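Local coordinates for protein anthranilate-CoA ligase (Stigmatella aurantiaca, PDB 4WV3) that is a CoA ligase by name, of the ANL superfamily of AMP-binding enzymes, with a large N-terminal part and a smaller C-terminal domain, at residues Asn50-Leu55 with Phe78-Leu83; Arg211-Ala216 with Phe258-Phe263; Gly420-Ser425 with Ala485-Pro490; Ala471-Ile476 with Ile493-Glu498. One frame throughout, in Å; residues are numbered along the deposited sequence.

How the contacts relate
Following the chain from the N terminus, contact 1 comes first. It closes a short loop through strand 62-66 and joins helices 38-54 and 71-83 beside the five-stranded parallel sheet. Contact 2 follows in series and pairs strands 211-214 and 262-265 inside the nine-stranded mixed sheet. Its centre is about 29 Å from that of contact 1. Contacts 3 and 4 come later and cross, because residues 471-476 fall between 420-425 and 485-490, and 493-498 follow after. Contact 3 joins the hairpin of 417-424 to the loop after helix 470-483. Contact 4 holds that helix on strand 492-496. The centres of contacts 3 and 4 lie about 19 Å apart.

Contact 1. Residues Asn50-Leu55 with Phe78-Leu83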
loop_
_atom_site.group_PDB
_atom_site.type_symbol
_atom_site.label_atom_id
_atom_site.label_comp_id
_atom_site.label_asym_id
_atom_site.label_seq_id
_atom_site.Cartn_x
_atom_site.Cartn_y
_atom_site.Cartn_z
ATOM N N ASN A 50 16.238 23.715 -2.899
ATOM C CA ASN A 50 17.381 24.556 -3.237
ATOM C C ASN A 50 18.680 23.758 -3.324
ATOM O O ASN A 50 19.510 24.002 -4.200
ATOM C CB ASN A 50 17.534 25.693 -2.225
ATOM C CG ASN A 50 16.533 26.808 -2.444
ATOM O OD1 ASN A 50 16.232 27.172 -3.580
ATOM N ND2 ASN A 50 16.010 27.359 -1.354
ATOM N N ALA A 51 18.847 22.806 -2.413
ATOM C CA ALA A 51 20.052 21.984 -2.379
ATOM C C ALA A 51 20.140 21.075 -3.600
ATOM O O ALA A 51 21.231 20.786 -4.093
ATOM C CB ALA A 51 20.102 21.166 -1.098
ATOM N N LEU A 52 18.986 20.628 -4.085
ATOM C CA LEU A 52 18.929 19.792 -5.279
ATOM C C LEU A 52 19.316 20.585 -6.525
ATOM O O LEU A 52 19.898 20.036 -7.462
ATOM C CB LEU A 52 17.536 19.179 -5.441
ATOM C CG LEU A 52 17.178 18.066 -4.453
ATOM C CD1 LEU A 52 15.687 17.769 -4.491
ATOM C CD2 LEU A 52 17.982 16.810 -4.751
ATOM N N LYS A 53 18.996 21.876 -6.529
ATOM C CA LYS A 53 19.387 22.755 -7.626
ATOM C C LYS A 53 20.904 22.865 -7.696
ATOM O O LYS A 53 21.481 22.958 -8.779
ATOM C CB LYS A 53 18.773 24.146 -7.458
ATOM C CG LYS A 53 17.257 24.159 -7.434
ATOM C CD LYS A 53 16.717 25.571 -7.265
ATOM C CE LYS A 53 16.790 26.354 -8.564
ATOM N NZ LYS A 53 15.855 25.812 -9.588
ATOM N N GLY A 54 21.543 22.853 -6.530
ATOM C CA GLY A 54 22.991 22.893 -6.451
ATOM C C GLY A 54 23.612 21.633 -7.017
ATOM O O GLY A 54 24.750 21.645 -7.488
ATOM N N LEU A 55 22.857 20.539 -6.972
ATOM C CA LEU A 55 23.303 19.273 -7.539
ATOM C C LEU A 55 22.890 19.161 -9.005
ATOM O O LEU A 55 23.146 18.148 -9.657
ATOM C CB LEU A 55 22.748 18.096 -6.733
ATOM C CG LEU A 55 23.165 18.030 -5.261
ATOM C CD1 LEU A 55 22.642 16.762 -4.604
ATOM C CD2 LEU A 55 24.678 18.124 -5.124
ATOM N N PHE A 78 8.670 16.447 -0.568
ATOM C CA PHE A 78 8.090 17.728 -0.955
ATOM C C PHE A 78 9.134 18.694 -1.506
ATOM O O PHE A 78 8.801 19.625 -2.236
ATOM C CB PHE A 78 7.316 18.352 0.206
ATOM C CG PHE A 78 5.947 17.765 0.396
ATOM C CD1 PHE A 78 4.908 18.119 -0.447
ATOM C CD2 PHE A 78 5.700 16.856 1.411
ATOM C CE1 PHE A 78 3.646 17.580 -0.281
ATOM C CE2 PHE A 78 4.440 16.314 1.582
ATOM C CZ PHE A 78 3.412 16.677 0.735
ATOM N N GLY A 79 10.396 18.465 -1.161
ATOM C CA GLY A 79 11.483 19.238 -1.731
ATOM C C GLY A 79 11.655 18.911 -3.202
ATOM O O GLY A 79 11.898 19.795 -4.024
ATOM N N ILE A 80 11.524 17.629 -3.530
ATOM C CA ILE A 80 11.635 17.158 -4.906
ATOM C C ILE A 80 10.437 17.600 -5.744
ATOM O O ILE A 80 10.597 18.104 -6.856
ATOM C CB ILE A 80 11.732 15.620 -4.956
ATOM C CG1 ILE A 80 13.010 15.139 -4.268
ATOM C CG2 ILE A 80 11.695 15.127 -6.393
ATOM C CD1 ILE A 80 12.969 13.679 -3.875
ATOM N N VAL A 81 9.240 17.408 -5.199
ATOM C CA VAL A 81 8.003 17.730 -5.907
ATOM C C VAL A 81 7.885 19.220 -6.224
ATOM O O VAL A 81 7.520 19.599 -7.339
ATOM C CB VAL A 81 6.765 17.263 -5.109
ATOM C CG1 VAL A 81 5.487 17.807 -5.727
ATOM C CG2 VAL A 81 6.726 15.743 -5.038
ATOM N N LYS A 82 8.206 20.062 -5.245
ATOM C CA LYS A 82 8.126 21.509 -5.419
ATOM C C LYS A 82 9.072 21.996 -6.511
ATOM O O LYS A 82 8.795 22.979 -7.200
ATOM C CB LYS A 82 8.437 22.224 -4.104
ATOM C CG LYS A 82 8.289 23.734 -4.172
ATOM C CD LYS A 82 8.341 24.360 -2.794
ATOM C CE LYS A 82 8.146 25.862 -2.872
ATOM N NZ LYS A 82 8.061 26.477 -1.520
ATOM N N LEU A 83 10.188 21.294 -6.669
ATOM C CA LEU A 83 11.194 21.666 -7.653
ATOM C C LEU A 83 10.756 21.281 -9.062
ATOM O O LEU A 83 11.330 21.740 -10.050
ATOM C CB LEU A 83 12.528 20.999 -7.316
ATOM C CG LEU A 83 13.768 21.646 -7.925
ATOM C CD1 LEU A 83 13.843 23.102 -7.500
ATOM C CD2 LEU A 83 15.022 20.894 -7.514
#
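Two helices of the N-terminal part meet here, 38-54 and 71-83, through Leu52, Lys53, Ile80 and Leu83. Helix 71-83 is the crossover of a beta-alpha-beta unit that joins the parallel strands 62-66 and 86-89. Helix 38-54 comes just before that unit in the chain. The short helical segments cross at -70°, and their axes come within 9.8 Å. No hydrogen bond spans the contact; it is carried by aliphatic groups. Leu52 points its CB toward the other helix and meets it at two levels. Its CB touches Leu83 CD2 at 3.7 Å. Further out, Leu52 CD1 lies against Ile80 CG1 at 3.8 Å. The same methyl faces the backbone of Gly79, which has no side chain there. Leu83 is the counterpart on helix 71-83. Its CG stands opposite the backbone N (chi1 -159°), which carries the forked end out to helix 38-54. There CD1 meets Lys53, while CD2 meets Leu52 and also nears Lys53 CG. Around the contact, Leu52 also packs on Trp151 of helix 148-152 and on Val110 of strand 110-114. Lys53, an exposed residue, lies along Leu83. Lys53 CG is 3.6 Å from Leu83 CD1. Bends in the outer two torsions bring the end of the chain back, so that Lys53 NZ is 4.0 Å from the same methyl, Leu83 CD1.

Contact 2. Residues Arg211-Ala216 with Phe258-Phe263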
loop_
_atom_site.group_PDB
_atom_site.type_symbol
_atom_site.label_atom_id
_atom_site.label_comp_id
_atom_site.label_asym_id
_atom_site.label_seq_id
_atom_site.Cartn_x
_atom_site.Cartn_y
_atom_site.Cartn_z
ATOM N N ARG A 211 -5.585 12.633 13.390
ATOM C CA ARG A 211 -4.161 12.327 13.382
ATOM C C ARG A 211 -3.963 10.911 12.858
ATOM O O ARG A 211 -4.419 9.947 13.470
ATOM C CB ARG A 211 -3.569 12.461 14.783
ATOM C CG ARG A 211 -2.120 12.013 14.888
ATOM C CD ARG A 211 -1.549 12.356 16.252
ATOM N NE ARG A 211 -1.617 13.790 16.512
ATOM C CZ ARG A 211 -1.300 14.357 17.671
ATOM N NH1 ARG A 211 -0.894 13.610 18.689
ATOM N NH2 ARG A 211 -1.394 15.671 17.814
ATOM N N THR A 212 -3.288 10.791 11.720
ATOM C CA THR A 212 -3.141 9.501 11.058
ATOM C C THR A 212 -1.890 8.744 11.490
ATOM O O THR A 212 -0.891 9.340 11.892
ATOM C CB THR A 212 -3.110 9.654 9.524
ATOM O OG1 THR A 212 -2.029 10.519 9.151
ATOM C CG2 THR A 212 -4.422 10.231 9.015
ATOM N N PHE A 213 -1.964 7.421 11.403
ATOM C CA PHE A 213 -0.810 6.560 11.622
ATOM C C PHE A 213 -0.959 5.284 10.806
ATOM O O PHE A 213 -1.866 4.486 11.039
ATOM C CB PHE A 213 -0.640 6.231 13.107
ATOM C CG PHE A 213 0.369 5.148 13.374
ATOM C CD1 PHE A 213 1.645 5.222 12.839
ATOM C CD2 PHE A 213 0.042 4.060 14.168
ATOM C CE1 PHE A 213 2.575 4.225 13.082
ATOM C CE2 PHE A 213 0.968 3.062 14.418
ATOM C CZ PHE A 213 2.236 3.145 13.874
ATOM N N ALA A 214 -0.065 5.105 9.840
ATOM C CA ALA A 214 -0.096 3.928 8.984
ATOM C C ALA A 214 1.130 3.061 9.208
ATOM O O ALA A 214 2.256 3.559 9.250
ATOM C CB ALA A 214 -0.184 4.338 7.526
ATOM N N LEU A 215 0.909 1.760 9.357
ATOM C CA LEU A 215 2.011 0.815 9.418
ATOM C C LEU A 215 2.620 0.708 8.026
ATOM O O LEU A 215 3.807 0.422 7.872
ATOM C CB LEU A 215 1.528 -0.552 9.905
ATOM C CG LEU A 215 2.614 -1.607 10.124
ATOM C CD1 LEU A 215 3.702 -1.061 11.034
ATOM C CD2 LEU A 215 2.019 -2.881 10.699
ATOM N N ALA A 216 1.788 0.952 7.015
ATOM C CA ALA A 216 2.237 0.992 5.630
ATOM C C ALA A 216 3.254 2.109 5.440
ATOM O O ALA A 216 3.064 3.224 5.926
ATOM C CB ALA A 216 1.054 1.188 4.696
ATOM N N PHE A 258 1.669 8.363 20.712
ATOM C CA PHE A 258 1.368 9.521 19.873
ATOM C C PHE A 258 -0.126 9.776 19.703
ATOM O O PHE A 258 -0.528 10.827 19.202
ATOM C CB PHE A 258 2.051 9.387 18.512
ATOM C CG PHE A 258 3.550 9.378 18.591
ATOM C CD1 PHE A 258 4.258 10.565 18.688
ATOM C CD2 PHE A 258 4.251 8.184 18.577
ATOM C CE1 PHE A 258 5.637 10.561 18.762
ATOM C CE2 PHE A 258 5.632 8.175 18.650
ATOM C CZ PHE A 258 6.325 9.364 18.744
ATOM N N LYS A 259 -0.939 8.810 20.122
ATOM C CA LYS A 259 -2.395 8.953 20.132
ATOM C C LYS A 259 -3.008 9.393 18.800
ATOM O O LYS A 259 -3.610 10.464 18.721
ATOM C CB LYS A 259 -2.819 9.926 21.237
ATOM C CG LYS A 259 -2.502 9.448 22.644
ATOM C CD LYS A 259 -2.646 10.574 23.656
ATOM C CE LYS A 259 -2.545 10.053 25.080
ATOM N NZ LYS A 259 -1.330 9.217 25.284
ATOM N N PRO A 260 -2.863 8.571 17.748
ATOM C CA PRO A 260 -3.506 8.917 16.477
ATOM C C PRO A 260 -4.989 8.567 16.512
ATOM O O PRO A 260 -5.407 7.769 17.351
ATOM C CB PRO A 260 -2.780 8.023 15.474
ATOM C CG PRO A 260 -2.412 6.820 16.263
ATOM C CD PRO A 260 -2.098 7.314 17.651
ATOM N N THR A 261 -5.773 9.159 15.617
ATOM C CA THR A 261 -7.205 8.892 15.571
ATOM C C THR A 261 -7.556 7.942 14.431
ATOM O O THR A 261 -8.617 7.317 14.435
ATOM C CB THR A 261 -8.017 10.191 15.422
ATOM O OG1 THR A 261 -7.602 10.886 14.240
ATOM C CG2 THR A 261 -7.803 11.089 16.631
ATOM N N ILE A 262 -6.655 7.840 13.459
ATOM C CA ILE A 262 -6.849 6.964 12.310
ATOM C C ILE A 262 -5.672 6.001 12.186
ATOM O O ILE A 262 -4.514 6.414 12.262
ATOM C CB ILE A 262 -6.977 7.770 11.001
ATOM C CG1 ILE A 262 -7.993 8.906 11.162
ATOM C CG2 ILE A 262 -7.364 6.858 9.846
ATOM C CD1 ILE A 262 -9.406 8.434 11.428
ATOM N N PHE A 263 -5.968 4.721 11.994
ATOM C CA PHE A 263 -4.924 3.708 11.892
ATOM C C PHE A 263 -5.046 2.886 10.612
ATOM O O PHE A 263 -6.089 2.293 10.342
ATOM C CB PHE A 263 -4.947 2.791 13.118
ATOM C CG PHE A 263 -3.887 1.726 13.100
ATOM C CD1 PHE A 263 -2.547 2.065 13.014
ATOM C CD2 PHE A 263 -4.229 0.385 13.186
ATOM C CE1 PHE A 263 -1.568 1.088 13.001
ATOM C CE2 PHE A 263 -3.255 -0.596 13.177
ATOM C CZ PHE A 263 -1.923 -0.243 13.084
#
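Phe213 and Phe263 lie side by side on one face of a parallel strand pair and point the same way. Their rings are neither stacked nor edge-to-face: the centroids are 5.4 Å apart and the planes meet at 32°. Phe213 CD2 touches Phe263 CD1 at 3.5 Å. Both have CG anti to the backbone N (chi1 169° and -179°), which sends the two rings out alongside each other. Pro260 adds to this face, with its CB 3.7 Å from Phe213 CB. On the other face Thr212 CG2 meets Ile262 CB at 4.1 Å. Arg211 crosses Pro260 at about a right angle, and CG passes over the proline CA. A bend at chi3 then turns the guanidinium so that NH1 reaches Phe258 O at 2.9 Å, with the oxygen in the guanidinium plane. Arg211 NE bonds to Ser237 OG. Two amides grip Arg211 O: Thr261 N lies in the carbonyl plane at 2.7 Å, and Ile262 N is tilted from it. Thr261 OG1 accepts from Arg211 N and also bonds to Asp210. Phe213 N bonds to Ile262 O at 2.9 Å. In the nine-stranded sheet, strand 211-214 runs between 237-239 and 262-265. Helix 248-258 covers the phenylalanine face through Val251, Thr254 and Ile255, and helix 221-234 covers Thr212, whose OG1 bonds to Asn227.

Contact 3. Residues Gly420-Ser425 with Ala485-Pro490; sequences GGIWVS and AAYKRP
Lys488, whose CG rests on Val424, gives its backbone N to Ala485 O in a 3.0 Å hydrogen bond. This bond helps to close the turn of residues 485-489, which carries Tyr487. No hydrogen bond crosses to residues 420-425, so the contact is apolar. Tyr487 does most of the touching. Its CG sits between the backbone N and the carbonyl carbon (chi1 66°), and the ring is turned toward Ile422. Ile422 crosses it at about a right angle. Its CD1 stands over the ring face in a CH-pi contact, 4.0 Å from the Tyr487 centroid and 3° off the ring normal. Its other branch lies on the same side of the ring, with Ile422 CG2 3.5 Å from Tyr487 CE1. On the opposite face lies Lys488 CD, 3.4 Å above the ring plane and offset toward the rim. The ring is thus held between an isoleucine and its own neighbour. The strand residues belong to a beta-hairpin, 417-419 with 422-424, whose two-residue turn is made by Gly420 and Gly421 at positive phi. The hairpin leads through Ser425, the N-cap, into helix 426-433. Val424 comes in from the edge of the tyrosine ring: its CG2 lies 3.7 Å from Tyr487 CD1 and near the ring plane. Both Val424 methyls also approach Lys488 CG at 4.1 Å. Beyond this point the lysine chain bends at three torsions, and its NZ forms a salt bridge with Glu428 of helix 426-433.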
loop_
_atom_site.group_PDB
_atom_site.type_symbol
_atom_site.label_atom_id
_atom_site.label_comp_id
_atom_site.label_asym_id
_atom_site.label_seq_id
_atom_site.Cartn_x
_atom_site.Cartn_y
_atom_site.Cartn_z
ATOM N N GLY A 420 -12.271 -28.718 -11.340
ATOM C CA GLY A 420 -13.360 -29.401 -12.015
ATOM C C GLY A 420 -14.140 -28.481 -12.933
ATOM O O GLY A 420 -15.352 -28.634 -13.098
ATOM N N GLY A 421 -13.444 -27.519 -13.528
ATOM C CA GLY A 421 -14.070 -26.569 -14.431
ATOM C C GLY A 421 -14.613 -25.348 -13.714
ATOM O O GLY A 421 -14.751 -24.279 -14.308
ATOM N N ILE A 422 -14.919 -25.509 -12.431
ATOM C CA ILE A 422 -15.472 -24.424 -11.628
ATOM C C ILE A 422 -14.361 -23.602 -10.986
ATOM O O ILE A 422 -13.404 -24.154 -10.442
ATOM C CB ILE A 422 -16.390 -24.965 -10.517
ATOM C CG1 ILE A 422 -17.213 -26.147 -11.030
ATOM C CG2 ILE A 422 -17.288 -23.858 -9.984
ATOM C CD1 ILE A 422 -18.042 -26.822 -9.959
ATOM N N TRP A 423 -14.490 -22.280 -11.048
ATOM C CA TRP A 423 -13.494 -21.391 -10.462
ATOM C C TRP A 423 -13.592 -21.351 -8.942
ATOM O O TRP A 423 -14.674 -21.177 -8.381
ATOM C CB TRP A 423 -13.616 -19.977 -11.038
ATOM C CG TRP A 423 -13.117 -19.861 -12.445
ATOM C CD1 TRP A 423 -13.865 -19.639 -13.565
ATOM C CD2 TRP A 423 -11.758 -19.971 -12.885
ATOM N NE1 TRP A 423 -13.054 -19.598 -14.675
ATOM C CE2 TRP A 423 -11.757 -19.800 -14.284
ATOM C CE3 TRP A 423 -10.543 -20.195 -12.232
ATOM C CZ2 TRP A 423 -10.587 -19.846 -15.040
ATOM C CZ3 TRP A 423 -9.383 -20.240 -12.983
ATOM C CH2 TRP A 423 -9.413 -20.067 -14.374
ATOM N N VAL A 424 -12.451 -21.515 -8.280
ATOM C CA VAL A 424 -12.398 -21.483 -6.825
ATOM C C VAL A 424 -11.667 -20.238 -6.336
ATOM O O VAL A 424 -10.507 -20.008 -6.680
ATOM C CB VAL A 424 -11.711 -22.737 -6.256
ATOM C CG1 VAL A 424 -11.507 -22.598 -4.754
ATOM C CG2 VAL A 424 -12.526 -23.979 -6.578
ATOM N N SER A 425 -12.361 -19.434 -5.537
ATOM C CA SER A 425 -11.781 -18.225 -4.971
ATOM C C SER A 425 -10.924 -18.552 -3.756
ATOM O O SER A 425 -11.409 -19.141 -2.791
ATOM C CB SER A 425 -12.884 -17.244 -4.573
ATOM O OG SER A 425 -12.367 -16.183 -3.788
ATOM N N ALA A 485 -18.416 -25.470 -0.233
ATOM C CA ALA A 485 -18.779 -26.568 -1.118
ATOM C C ALA A 485 -17.599 -27.521 -1.241
ATOM O O ALA A 485 -16.456 -27.135 -0.993
ATOM C CB ALA A 485 -19.204 -26.048 -2.483
ATOM N N ALA A 486 -17.880 -28.761 -1.626
ATOM C CA ALA A 486 -16.870 -29.814 -1.624
ATOM C C ALA A 486 -15.661 -29.508 -2.510
ATOM O O ALA A 486 -14.525 -29.807 -2.143
ATOM C CB ALA A 486 -17.500 -31.132 -2.049
ATOM N N TYR A 487 -15.906 -28.904 -3.668
ATOM C CA TYR A 487 -14.829 -28.626 -4.612
ATOM C C TYR A 487 -13.941 -27.465 -4.164
ATOM O O TYR A 487 -12.849 -27.272 -4.697
ATOM C CB TYR A 487 -15.386 -28.366 -6.014
ATOM C CG TYR A 487 -16.221 -27.112 -6.133
ATOM C CD1 TYR A 487 -15.657 -25.918 -6.565
ATOM C CD2 TYR A 487 -17.573 -27.122 -5.818
ATOM C CE1 TYR A 487 -16.417 -24.768 -6.676
ATOM C CE2 TYR A 487 -18.340 -25.978 -5.926
ATOM C CZ TYR A 487 -17.758 -24.803 -6.356
ATOM O OH TYR A 487 -18.517 -23.662 -6.464
ATOM N N LYS A 488 -14.411 -26.696 -3.185
ATOM C CA LYS A 488 -13.651 -25.558 -2.674
ATOM C C LYS A 488 -12.812 -25.933 -1.455
ATOM O O LYS A 488 -11.939 -25.173 -1.036
ATOM C CB LYS A 488 -14.588 -24.399 -2.323
ATOM C CG LYS A 488 -15.277 -23.778 -3.524
ATOM C CD LYS A 488 -16.770 -23.632 -3.287
ATOM C CE LYS A 488 -17.095 -22.438 -2.410
ATOM N NZ LYS A 488 -17.021 -21.172 -3.186
ATOM N N ARG A 489 -13.080 -27.107 -0.892
ATOM C CA ARG A 489 -12.376 -27.564 0.302
ATOM C C ARG A 489 -10.933 -27.947 -0.008
ATOM O O ARG A 489 -10.667 -28.622 -1.003
ATOM C CB ARG A 489 -13.113 -28.744 0.937
ATOM C CG ARG A 489 -14.522 -28.410 1.395
ATOM C CD ARG A 489 -15.335 -29.667 1.649
ATOM N NE ARG A 489 -16.753 -29.365 1.820
ATOM C CZ ARG A 489 -17.724 -30.269 1.746
ATOM N NH1 ARG A 489 -17.435 -31.539 1.495
ATOM N NH2 ARG A 489 -18.987 -29.900 1.915
ATOM N N PRO A 490 -9.995 -27.510 0.848
ATOM C CA PRO A 490 -8.570 -27.809 0.678
ATOM C C PRO A 490 -8.272 -29.305 0.725
ATOM O O PRO A 490 -8.541 -29.965 1.729
ATOM C CB PRO A 490 -7.913 -27.094 1.867
ATOM C CG PRO A 490 -9.013 -26.882 2.852
ATOM C CD PRO A 490 -10.247 -26.676 2.034
#

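Contact 4. Residues Ala471-Ile476 with Ile493-Glu498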
loop_
_atom_site.group_PDB
_atom_site.type_symbol
_atom_site.label_atom_id
_atom_site.label_comp_id
_atom_site.label_asym_id
_atom_site.label_seq_id
_atom_site.Cartn_x
_atom_site.Cartn_y
_atom_site.Cartn_z
ATOM N N ALA A 471 -6.498 -33.573 16.391
ATOM C CA ALA A 471 -7.797 -32.938 16.569
ATOM C C ALA A 471 -7.914 -31.668 15.734
ATOM O O ALA A 471 -8.947 -31.419 15.114
ATOM C CB ALA A 471 -8.038 -32.632 18.039
ATOM N N LEU A 472 -6.849 -30.870 15.722
ATOM C CA LEU A 472 -6.843 -29.591 15.018
ATOM C C LEU A 472 -7.109 -29.754 13.525
ATOM O O LEU A 472 -7.909 -29.019 12.946
ATOM C CB LEU A 472 -5.515 -28.865 15.233
ATOM C CG LEU A 472 -5.429 -27.461 14.632
ATOM C CD1 LEU A 472 -6.386 -26.517 15.344
ATOM C CD2 LEU A 472 -4.004 -26.935 14.687
ATOM N N ILE A 473 -6.428 -30.716 12.907
ATOM C CA ILE A 473 -6.632 -31.018 11.496
ATOM C C ILE A 473 -8.083 -31.411 11.253
ATOM O O ILE A 473 -8.703 -30.981 10.280
ATOM C CB ILE A 473 -5.714 -32.163 11.027
ATOM C CG1 ILE A 473 -4.247 -31.810 11.276
ATOM C CG2 ILE A 473 -5.948 -32.469 9.555
ATOM C CD1 ILE A 473 -3.280 -32.898 10.869
ATOM N N ARG A 474 -8.621 -32.222 12.156
ATOM C CA ARG A 474 -10.002 -32.676 12.068
ATOM C C ARG A 474 -10.982 -31.515 12.230
ATOM O O ARG A 474 -11.985 -31.438 11.520
ATOM C CB ARG A 474 -10.267 -33.757 13.118
ATOM C CG ARG A 474 -11.694 -34.272 13.154
ATOM C CD ARG A 474 -11.802 -35.497 14.048
ATOM N NE ARG A 474 -11.179 -35.280 15.350
ATOM C CZ ARG A 474 -10.358 -36.143 15.940
ATOM N NH1 ARG A 474 -10.060 -37.291 15.347
ATOM N NH2 ARG A 474 -9.835 -35.861 17.126
ATOM N N GLN A 475 -10.683 -30.612 13.161
ATOM C CA GLN A 475 -11.524 -29.440 13.395
ATOM C C GLN A 475 -11.562 -28.530 12.173
ATOM O O GLN A 475 -12.631 -28.095 11.745
ATOM C CB GLN A 475 -11.035 -28.654 14.614
ATOM C CG GLN A 475 -11.220 -29.372 15.940
ATOM C CD GLN A 475 -10.729 -28.554 17.118
ATOM O OE1 GLN A 475 -10.597 -27.333 17.029
ATOM N NE2 GLN A 475 -10.449 -29.224 18.230
ATOM N N ILE A 476 -10.388 -28.242 11.618
ATOM C CA ILE A 476 -10.282 -27.412 10.425
ATOM C C ILE A 476 -10.964 -28.090 9.239
ATOM O O ILE A 476 -11.629 -27.436 8.433
ATOM C CB ILE A 476 -8.808 -27.105 10.082
ATOM C CG1 ILE A 476 -8.170 -26.266 11.190
ATOM C CG2 ILE A 476 -8.699 -26.380 8.752
ATOM C CD1 ILE A 476 -6.731 -25.884 10.916
ATOM N N ILE A 493 -3.766 -29.768 3.754
ATOM C CA ILE A 493 -3.578 -28.717 4.745
ATOM C C ILE A 493 -2.177 -28.815 5.333
ATOM O O ILE A 493 -1.869 -29.747 6.076
ATOM C CB ILE A 493 -4.621 -28.801 5.871
ATOM C CG1 ILE A 493 -6.025 -28.570 5.312
ATOM C CG2 ILE A 493 -4.310 -27.786 6.961
ATOM C CD1 ILE A 493 -7.120 -28.691 6.345
ATOM N N GLU A 494 -1.327 -27.855 4.985
ATOM C CA GLU A 494 0.047 -27.842 5.468
ATOM C C GLU A 494 0.278 -26.679 6.425
ATOM O O GLU A 494 -0.000 -25.526 6.098
ATOM C CB GLU A 494 1.026 -27.771 4.295
ATOM C CG GLU A 494 2.484 -27.676 4.707
ATOM C CD GLU A 494 3.431 -27.970 3.560
ATOM O OE1 GLU A 494 3.051 -28.751 2.662
ATOM O OE2 GLU A 494 4.553 -27.420 3.556
ATOM N N PHE A 495 0.783 -26.992 7.613
ATOM C CA PHE A 495 1.040 -25.972 8.620
ATOM C C PHE A 495 2.446 -25.408 8.483
ATOM O O PHE A 495 3.424 -26.154 8.418
ATOM C CB PHE A 495 0.816 -26.536 10.024
ATOM C CG PHE A 495 -0.600 -26.969 10.280
ATOM C CD1 PHE A 495 -1.565 -26.043 10.641
ATOM C CD2 PHE A 495 -0.967 -28.298 10.151
ATOM C CE1 PHE A 495 -2.869 -26.435 10.874
ATOM C CE2 PHE A 495 -2.270 -28.696 10.383
ATOM C CZ PHE A 495 -3.222 -27.764 10.744
ATOM N N VAL A 496 2.540 -24.084 8.427
ATOM C CA VAL A 496 3.823 -23.410 8.287
ATOM C C VAL A 496 4.007 -22.368 9.384
ATOM O O VAL A 496 3.060 -22.027 10.092
ATOM C CB VAL A 496 3.955 -22.725 6.912
ATOM C CG1 VAL A 496 3.916 -23.759 5.796
ATOM C CG2 VAL A 496 2.856 -21.690 6.728
ATOM N N THR A 497 5.229 -21.868 9.520
ATOM C CA THR A 497 5.528 -20.850 10.519
ATOM C C THR A 497 5.660 -19.480 9.865
ATOM O O THR A 497 5.694 -18.457 10.546
ATOM C CB THR A 497 6.822 -21.173 11.283
ATOM O OG1 THR A 497 7.940 -21.096 10.390
ATOM C CG2 THR A 497 6.748 -22.569 11.879
ATOM N N GLU A 498 5.729 -19.470 8.537
ATOM C CA GLU A 498 5.874 -18.227 7.791
ATOM C C GLU A 498 5.396 -18.373 6.350
ATOM O O GLU A 498 5.417 -19.464 5.780
ATOM C CB GLU A 498 7.330 -17.760 7.810
ATOM C CG GLU A 498 8.309 -18.775 7.244
ATOM C CD GLU A 498 9.747 -18.303 7.320
ATOM O OE1 GLU A 498 9.967 -17.082 7.467
ATOM O OE2 GLU A 498 10.658 -19.154 7.238
#
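Leu472, Ile473 and Ile476 pack helix 470-483 against Ile493 and Phe495 of strand 492-496. The contact lies within a beta-alpha-beta unit of the C-terminal domain: strand 454-462, the helix, then strand 492-496, which is parallel to the first and next to it. The short segments cross at 124°, with axes 10.7 Å apart. The aromatic contacts come first. Phe495 has CG beside its backbone N (chi1 -63°) and reaches toward the helix, where it meets three side chains. Ile473 CG1 lies near the ring plane, 3.8 Å from Phe495 CE2. Ile476 CD1 also lies near that plane, at the other side of the ring tip, 3.9 Å from Phe495 CE1. Leu472 CD2 approaches the same CE1 obliquely at 4.0 Å. Leu462 of strand 454-462 touches both Leu472 and Phe495, and so extends this apolar layer. No hydrogen bond joins the two segments. Polar bonds go to neighbouring elements instead: Gln475 OE1 bonds to His436 NE2, and the backbone of Glu494 pairs with that of Ala458 and Ile460 in strand 454-462. The purely aliphatic contact is made one helical turn on from Leu472, where Ile476 CG2 meets Ile493 CD1 at 3.7 Å.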